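Local coordinates for dual oxidase maturation factor 1 (Homo sapiens, PDB 7D3F), which probably supports the maturation of the dual oxidase DUOX1 and its transport from the endoplasmic reticulum to the plasma membrane, at residues L51-L54 with L55-T59; G168-R171 with Q172-A176. All coordinates share one frame; numbering follows the deposited sequence.

Contact 1: L51-L54 with L55-T59; sequences LFWL and LRVVT
W53 and V57 meet one helical turn apart in the first turns of helix 50-72, close to where this predicted transmembrane helix emerges from the cytoplasmic side. The contact is a CH-pi interaction: the methyl CG2 of V57 sits over one face of the indole, 3.6 Å from the centroid of the W53 six-membered ring and only 10° off its normal. Two torsions bring the groups together. W53 carries CG anti to its backbone N (chi1 -174°), which puts the ring beside the carbonyl carbon and swings it toward the following turn, while V57 turns CG2 to the side of its own N, back toward the ring. W53 CE2 and CZ2 each lie 3.6 Å from V57 CG2. At the five-membered end R56 joins in. R56 NH1 lies beside W53 CD1 at 3.1 Å, at this resolution no more than a near approach, with CD1 at the guanidinium edge, near its plane; guanidinium and ring planes stand 72° apart, so this is not a flat stack. On another side of the helix L54 CG lies 4.3 Å from V58 CG2, a looser apolar touch. Beneath these side chains runs a regular ladder of i to i+4 backbone bonds, such as V57 N to W53 O at 2.8 Å. Next in the series, L55 O accepts from both T59 N and T59 OG1, the hydroxyl standing above the carbonyl plane. W53, V57 and V58 pack on I41, F38 and L35 of helix 22-41, and W53 and L54 also touch L42 in the loop that joins the two helices.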
ATOM      1  N   LEU B  51      -9.172 -11.298 -38.860  1.00102.94           N
ATOM      2  CA  LEU B  51      -8.134 -10.399 -39.352  1.00100.56           C
ATOM      3  C   LEU B  51      -8.307  -9.003 -38.765  1.00100.06           C
ATOM      4  O   LEU B  51      -7.432  -8.505 -38.046  1.00101.57           O
ATOM      5  CB  LEU B  51      -8.165 -10.353 -40.881  1.00103.19           C
ATOM      6  CG  LEU B  51      -7.086  -9.491 -41.541  1.00102.41           C
ATOM      7  CD1 LEU B  51      -5.714 -10.142 -41.410  1.00 97.59           C
ATOM      8  CD2 LEU B  51      -7.423  -9.208 -43.001  1.00105.58           C
ATOM      9  N   PHE B  52      -9.458  -8.377 -39.033  1.00 98.69           N
ATOM     10  CA  PHE B  52      -9.761  -7.088 -38.421  1.00 99.90           C
ATOM     11  C   PHE B  52      -9.594  -7.170 -36.911  1.00 99.29           C
ATOM     12  O   PHE B  52      -8.893  -6.350 -36.305  1.00 99.66           O
ATOM     13  CB  PHE B  52     -11.184  -6.657 -38.786  1.00103.72           C
ATOM     14  CG  PHE B  52     -11.554  -5.284 -38.291  1.00111.23           C
ATOM     15  CD1 PHE B  52     -12.114  -5.111 -37.034  1.00111.49           C
ATOM     16  CD2 PHE B  52     -11.350  -4.169 -39.087  1.00109.55           C
ATOM     17  CE1 PHE B  52     -12.455  -3.851 -36.579  1.00108.53           C
ATOM     18  CE2 PHE B  52     -11.691  -2.908 -38.638  1.00104.08           C
ATOM     19  CZ  PHE B  52     -12.244  -2.748 -37.382  1.00106.88           C
ATOM     20  N   TRP B  53     -10.187  -8.201 -36.300  1.00 99.81           N
ATOM     21  CA  TRP B  53     -10.042  -8.405 -34.864  1.00 97.94           C
ATOM     22  C   TRP B  53      -8.574  -8.379 -34.473  1.00 94.30           C
ATOM     23  O   TRP B  53      -8.162  -7.590 -33.611  1.00 94.39           O
ATOM     24  CB  TRP B  53     -10.688  -9.736 -34.467  1.00 96.65           C
ATOM     25  CG  TRP B  53     -10.731  -9.990 -32.987  1.00 97.29           C
ATOM     26  CD1 TRP B  53     -11.686  -9.562 -32.111  1.00 98.92           C
ATOM     27  CD2 TRP B  53      -9.788 -10.745 -32.214  1.00100.10           C
ATOM     28  NE1 TRP B  53     -11.391  -9.994 -30.840  1.00103.23           N
ATOM     29  CE2 TRP B  53     -10.232 -10.722 -30.875  1.00101.80           C
ATOM     30  CE3 TRP B  53      -8.610 -11.433 -32.521  1.00 96.26           C
ATOM     31  CZ2 TRP B  53      -9.540 -11.361 -29.848  1.00 98.12           C
ATOM     32  CZ3 TRP B  53      -7.924 -12.066 -31.498  1.00 90.25           C
ATOM     33  CH2 TRP B  53      -8.392 -12.025 -30.178  1.00 94.98           C
ATOM     34  N   LEU B  54      -7.756  -9.169 -35.176  1.00 92.30           N
ATOM     35  CA  LEU B  54      -6.329  -9.202 -34.889  1.00 90.35           C
ATOM     36  C   LEU B  54      -5.761  -7.793 -34.892  1.00 90.10           C
ATOM     37  O   LEU B  54      -5.188  -7.339 -33.891  1.00 91.02           O
ATOM     38  CB  LEU B  54      -5.608 -10.073 -35.919  1.00 93.80           C
ATOM     39  CG  LEU B  54      -4.091 -10.222 -35.774  1.00 88.77           C
ATOM     40  CD1 LEU B  54      -3.746 -11.411 -34.888  1.00 82.33           C
ATOM     41  CD2 LEU B  54      -3.413 -10.341 -37.135  1.00 91.11           C
ATOM     42  N   LEU B  55      -6.013  -7.051 -35.976  1.00 88.68           N
ATOM     43  CA  LEU B  55      -5.508  -5.687 -36.070  1.00 86.57           C
ATOM     44  C   LEU B  55      -5.915  -4.895 -34.842  1.00 86.06           C
ATOM     45  O   LEU B  55      -5.057  -4.389 -34.103  1.00 85.50           O
ATOM     46  CB  LEU B  55      -6.030  -5.016 -37.343  1.00 87.06           C
ATOM     47  CG  LEU B  55      -5.119  -4.989 -38.573  1.00 90.17           C
ATOM     48  CD1 LEU B  55      -3.925  -4.074 -38.342  1.00 88.51           C
ATOM     49  CD2 LEU B  55      -4.658  -6.392 -38.939  1.00 90.14           C
ATOM     50  N   ARG B  56      -7.218  -4.889 -34.541  1.00 86.81           N
ATOM     51  CA  ARG B  56      -7.698  -4.128 -33.397  1.00 87.37           C
ATOM     52  C   ARG B  56      -6.920  -4.519 -32.155  1.00 87.70           C
ATOM     53  O   ARG B  56      -6.276  -3.673 -31.518  1.00 89.60           O
ATOM     54  CB  ARG B  56      -9.197  -4.357 -33.189  1.00 89.10           C
ATOM     55  CG  ARG B  56      -9.732  -3.733 -31.906  1.00 92.81           C
ATOM     56  CD  ARG B  56     -11.238  -3.902 -31.761  1.00 96.62           C
ATOM     57  NE  ARG B  56     -11.636  -5.302 -31.646  1.00105.54           N
ATOM     58  CZ  ARG B  56     -12.840  -5.703 -31.249  1.00107.63           C
ATOM     59  NH1 ARG B  56     -13.121  -6.996 -31.175  1.00102.41           N
ATOM     60  NH2 ARG B  56     -13.764  -4.808 -30.921  1.00103.17           N
ATOM     61  N   VAL B  57      -6.866  -5.825 -31.879  1.00 87.05           N
ATOM     62  CA  VAL B  57      -6.199  -6.291 -30.670  1.00 82.12           C
ATOM     63  C   VAL B  57      -4.778  -5.764 -30.640  1.00 80.04           C
ATOM     64  O   VAL B  57      -4.382  -5.051 -29.705  1.00 86.55           O
ATOM     65  CB  VAL B  57      -6.234  -7.829 -30.595  1.00 87.44           C
ATOM     66  CG1 VAL B  57      -5.165  -8.332 -29.644  1.00 80.55           C
ATOM     67  CG2 VAL B  57      -7.611  -8.317 -30.168  1.00 93.06           C
ATOM     68  N   VAL B  58      -4.038  -5.987 -31.730  1.00 76.44           N
ATOM     69  CA  VAL B  58      -2.645  -5.563 -31.757  1.00 75.77           C
ATOM     70  C   VAL B  58      -2.568  -4.074 -31.479  1.00 77.31           C
ATOM     71  O   VAL B  58      -1.904  -3.635 -30.528  1.00 79.84           O
ATOM     72  CB  VAL B  58      -1.991  -5.922 -33.104  1.00 79.06           C
ATOM     73  CG1 VAL B  58      -0.613  -5.289 -33.202  1.00 75.74           C
ATOM     74  CG2 VAL B  58      -1.900  -7.436 -33.280  1.00 75.29           C
ATOM     75  N   THR B  59      -3.361  -3.292 -32.222  1.00 75.12           N
ATOM     76  CA  THR B  59      -3.335  -1.848 -32.050  1.00 73.98           C
ATOM     77  C   THR B  59      -3.555  -1.502 -30.591  1.00 75.16           C
ATOM     78  O   THR B  59      -2.706  -0.858 -29.957  1.00 79.27           O
ATOM     79  CB  THR B  59      -4.394  -1.185 -32.934  1.00 74.67           C
ATOM     80  OG1 THR B  59      -4.058  -1.377 -34.314  1.00 81.47           O
ATOM     81  CG2 THR B  59      -4.476   0.304 -32.642  1.00 72.76           C
TER

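Contact 2: G168-R171 with Q172-A176; sequences GLYR and QYRLA
Y170 and R174 lie side by side one turn apart, pointing the same way, with the phenol ring and the guanidinium almost parallel at 8°. The hydroxyl does the closest touching: Y170 OH is 3.3 Å from R174 CD and lies over one face of the guanidinium, 3.6 Å from R174 NE. R174 reaches this place with CG anti to its backbone N (chi1 180°) and its chain extended as far as NE. A second pair, L169 and Y173, also runs side by side; L169 CB meets the ring edge in plane, 4.0 Å from Y173 CD2. Under both pairs the backbone bonds Y173 N to L169 O and R174 N to Y170 O, each 2.9 Å, close the first turn of helix 169-199, whose N-cap position is G168. Further out, W132 packs on the Y170 ring, while Y173 OH makes a weak hydrogen bond to S77 OG. R171 NH2 makes a hydrogen bond to the backbone of a chain of another protein in the assembly, and L175 packs on an aromatic side chain there. With Y170 OH over its face and not in its plane, the guanidinium packs on the phenol without hydrogen-bonding to it, and R174 NE makes its weak hydrogen bond to W132 O instead.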
ATOM      1  N   GLY B 168      18.327  26.656 -13.880  1.00 67.13           N
ATOM      2  CA  GLY B 168      17.090  26.102 -13.369  1.00 65.19           C
ATOM      3  C   GLY B 168      16.516  24.958 -14.178  1.00 64.16           C
ATOM      4  O   GLY B 168      15.336  24.979 -14.540  1.00 73.41           O
ATOM      5  N   LEU B 169      17.340  23.949 -14.470  1.00 54.88           N
ATOM      6  CA  LEU B 169      16.824  22.762 -15.140  1.00 54.27           C
ATOM      7  C   LEU B 169      15.971  21.919 -14.203  1.00 58.51           C
ATOM      8  O   LEU B 169      14.999  21.295 -14.647  1.00 67.33           O
ATOM      9  CB  LEU B 169      17.976  21.927 -15.701  1.00 50.65           C
ATOM     10  CG  LEU B 169      18.822  22.570 -16.800  1.00 59.04           C
ATOM     11  CD1 LEU B 169      19.820  21.569 -17.363  1.00 50.25           C
ATOM     12  CD2 LEU B 169      17.938  23.133 -17.902  1.00 75.56           C
ATOM     13  N   TYR B 170      16.308  21.898 -12.910  1.00 56.67           N
ATOM     14  CA  TYR B 170      15.619  21.016 -11.972  1.00 48.29           C
ATOM     15  C   TYR B 170      14.136  21.348 -11.879  1.00 53.26           C
ATOM     16  O   TYR B 170      13.285  20.470 -12.052  1.00 63.66           O
ATOM     17  CB  TYR B 170      16.270  21.105 -10.591  1.00 48.55           C
ATOM     18  CG  TYR B 170      15.462  20.438  -9.496  1.00 49.06           C
ATOM     19  CD1 TYR B 170      15.546  19.069  -9.280  1.00 51.94           C
ATOM     20  CD2 TYR B 170      14.614  21.179  -8.679  1.00 46.40           C
ATOM     21  CE1 TYR B 170      14.810  18.457  -8.282  1.00 51.83           C
ATOM     22  CE2 TYR B 170      13.874  20.574  -7.680  1.00 49.32           C
ATOM     23  CZ  TYR B 170      13.976  19.213  -7.487  1.00 53.26           C
ATOM     24  OH  TYR B 170      13.243  18.607  -6.492  1.00 62.01           O
ATOM     25  N   ARG B 171      13.805  22.613 -11.610  1.00 55.10           N
ATOM     26  CA  ARG B 171      12.410  22.982 -11.385  1.00 60.03           C
ATOM     27  C   ARG B 171      11.569  22.749 -12.633  1.00 60.63           C
ATOM     28  O   ARG B 171      10.502  22.122 -12.573  1.00 67.87           O
ATOM     29  CB  ARG B 171      12.317  24.445 -10.949  1.00 62.68           C
ATOM     30  CG  ARG B 171      10.888  24.944 -10.795  1.00 75.87           C
ATOM     31  CD  ARG B 171      10.781  26.440 -11.050  1.00 83.11           C
ATOM     32  NE  ARG B 171      11.379  27.236  -9.982  1.00 88.64           N
ATOM     33  CZ  ARG B 171      10.712  27.682  -8.924  1.00 88.56           C
ATOM     34  NH1 ARG B 171       9.422  27.407  -8.788  1.00 87.26           N
ATOM     35  NH2 ARG B 171      11.333  28.402  -8.000  1.00 85.79           N
ATOM     36  N   GLN B 172      12.031  23.257 -13.777  1.00 57.57           N
ATOM     37  CA  GLN B 172      11.256  23.139 -15.004  1.00 55.36           C
ATOM     38  C   GLN B 172      11.113  21.687 -15.435  1.00 53.63           C
ATOM     39  O   GLN B 172      10.025  21.256 -15.832  1.00 66.49           O
ATOM     40  CB  GLN B 172      11.896  23.970 -16.114  1.00 62.15           C
ATOM     41  CG  GLN B 172      11.819  25.466 -15.877  1.00 74.87           C
ATOM     42  CD  GLN B 172      10.390  25.964 -15.783  1.00 77.04           C
ATOM     43  OE1 GLN B 172       9.555  25.654 -16.632  1.00 76.82           O
ATOM     44  NE2 GLN B 172      10.100  26.734 -14.741  1.00 77.61           N
ATOM     45  N   TYR B 173      12.200  20.912 -15.363  1.00 48.83           N
ATOM     46  CA  TYR B 173      12.120  19.511 -15.755  1.00 46.72           C
ATOM     47  C   TYR B 173      11.227  18.719 -14.809  1.00 49.40           C
ATOM     48  O   TYR B 173      10.472  17.848 -15.251  1.00 60.54           O
ATOM     49  CB  TYR B 173      13.517  18.902 -15.830  1.00 45.66           C
ATOM     50  CG  TYR B 173      14.108  18.934 -17.220  1.00 50.36           C
ATOM     51  CD1 TYR B 173      13.498  18.253 -18.266  1.00 50.84           C
ATOM     52  CD2 TYR B 173      15.271  19.641 -17.490  1.00 58.48           C
ATOM     53  CE1 TYR B 173      14.031  18.274 -19.541  1.00 50.53           C
ATOM     54  CE2 TYR B 173      15.812  19.668 -18.762  1.00 55.34           C
ATOM     55  CZ  TYR B 173      15.187  18.983 -19.784  1.00 53.95           C
ATOM     56  OH  TYR B 173      15.723  19.009 -21.051  1.00 60.85           O
ATOM     57  N   ARG B 174      11.288  19.010 -13.507  1.00 48.70           N
ATOM     58  CA  ARG B 174      10.429  18.326 -12.549  1.00 46.41           C
ATOM     59  C   ARG B 174       8.960  18.628 -12.821  1.00 52.67           C
ATOM     60  O   ARG B 174       8.121  17.720 -12.840  1.00 65.06           O
ATOM     61  CB  ARG B 174      10.824  18.734 -11.130  1.00 47.31           C
ATOM     62  CG  ARG B 174      10.009  18.103 -10.016  1.00 52.86           C
ATOM     63  CD  ARG B 174      10.741  18.257  -8.691  1.00 57.47           C
ATOM     64  NE  ARG B 174       9.893  17.971  -7.539  1.00 71.63           N
ATOM     65  CZ  ARG B 174       9.305  18.905  -6.798  1.00 78.37           C
ATOM     66  NH1 ARG B 174       9.475  20.188  -7.089  1.00 74.45           N
ATOM     67  NH2 ARG B 174       8.552  18.559  -5.763  1.00 81.62           N
ATOM     68  N   LEU B 175       8.635  19.903 -13.058  1.00 53.42           N
ATOM     69  CA  LEU B 175       7.257  20.276 -13.365  1.00 52.54           C
ATOM     70  C   LEU B 175       6.777  19.604 -14.647  1.00 55.40           C
ATOM     71  O   LEU B 175       5.677  19.029 -14.696  1.00 60.39           O
ATOM     72  CB  LEU B 175       7.153  21.798 -13.485  1.00 50.40           C
ATOM     73  CG  LEU B 175       5.789  22.405 -13.812  1.00 59.33           C
ATOM     74  CD1 LEU B 175       4.919  22.453 -12.569  1.00 64.96           C
ATOM     75  CD2 LEU B 175       5.950  23.792 -14.417  1.00 60.18           C
ATOM     76  N   ALA B 176       7.602  19.663 -15.698  1.00 55.55           N
ATOM     77  CA  ALA B 176       7.235  19.071 -16.978  1.00 47.64           C
ATOM     78  C   ALA B 176       7.011  17.575 -16.844  1.00 54.85           C
ATOM     79  O   ALA B 176       6.002  17.044 -17.314  1.00 67.66           O
ATOM     80  CB  ALA B 176       8.319  19.357 -18.016  1.00 48.70           C
TER

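Contact 1 comes first along the chain, in helix 50-72, and contact 2 follows in helix 169-199; between them in sequence come five strands of the antiparallel sheet, 77-86 to 122-131, and helices 138-148 and 152-160. Their centres are 40 Å apart and their nearest atoms about 24 Å, so they do not touch; they lie on opposite sides of the chain's centre. Both mark the opening turns of long helices, yet at opposite ends of the membrane-spanning bundle: 51-59 near the predicted cytoplasmic side, 168-176 in the predicted extracellular part. Contact 1 packs within its own chain, against helix 22-41, whereas in contact 2 R171 and L175 also touch another protein of the assembly, so this helix start forms part of the interface.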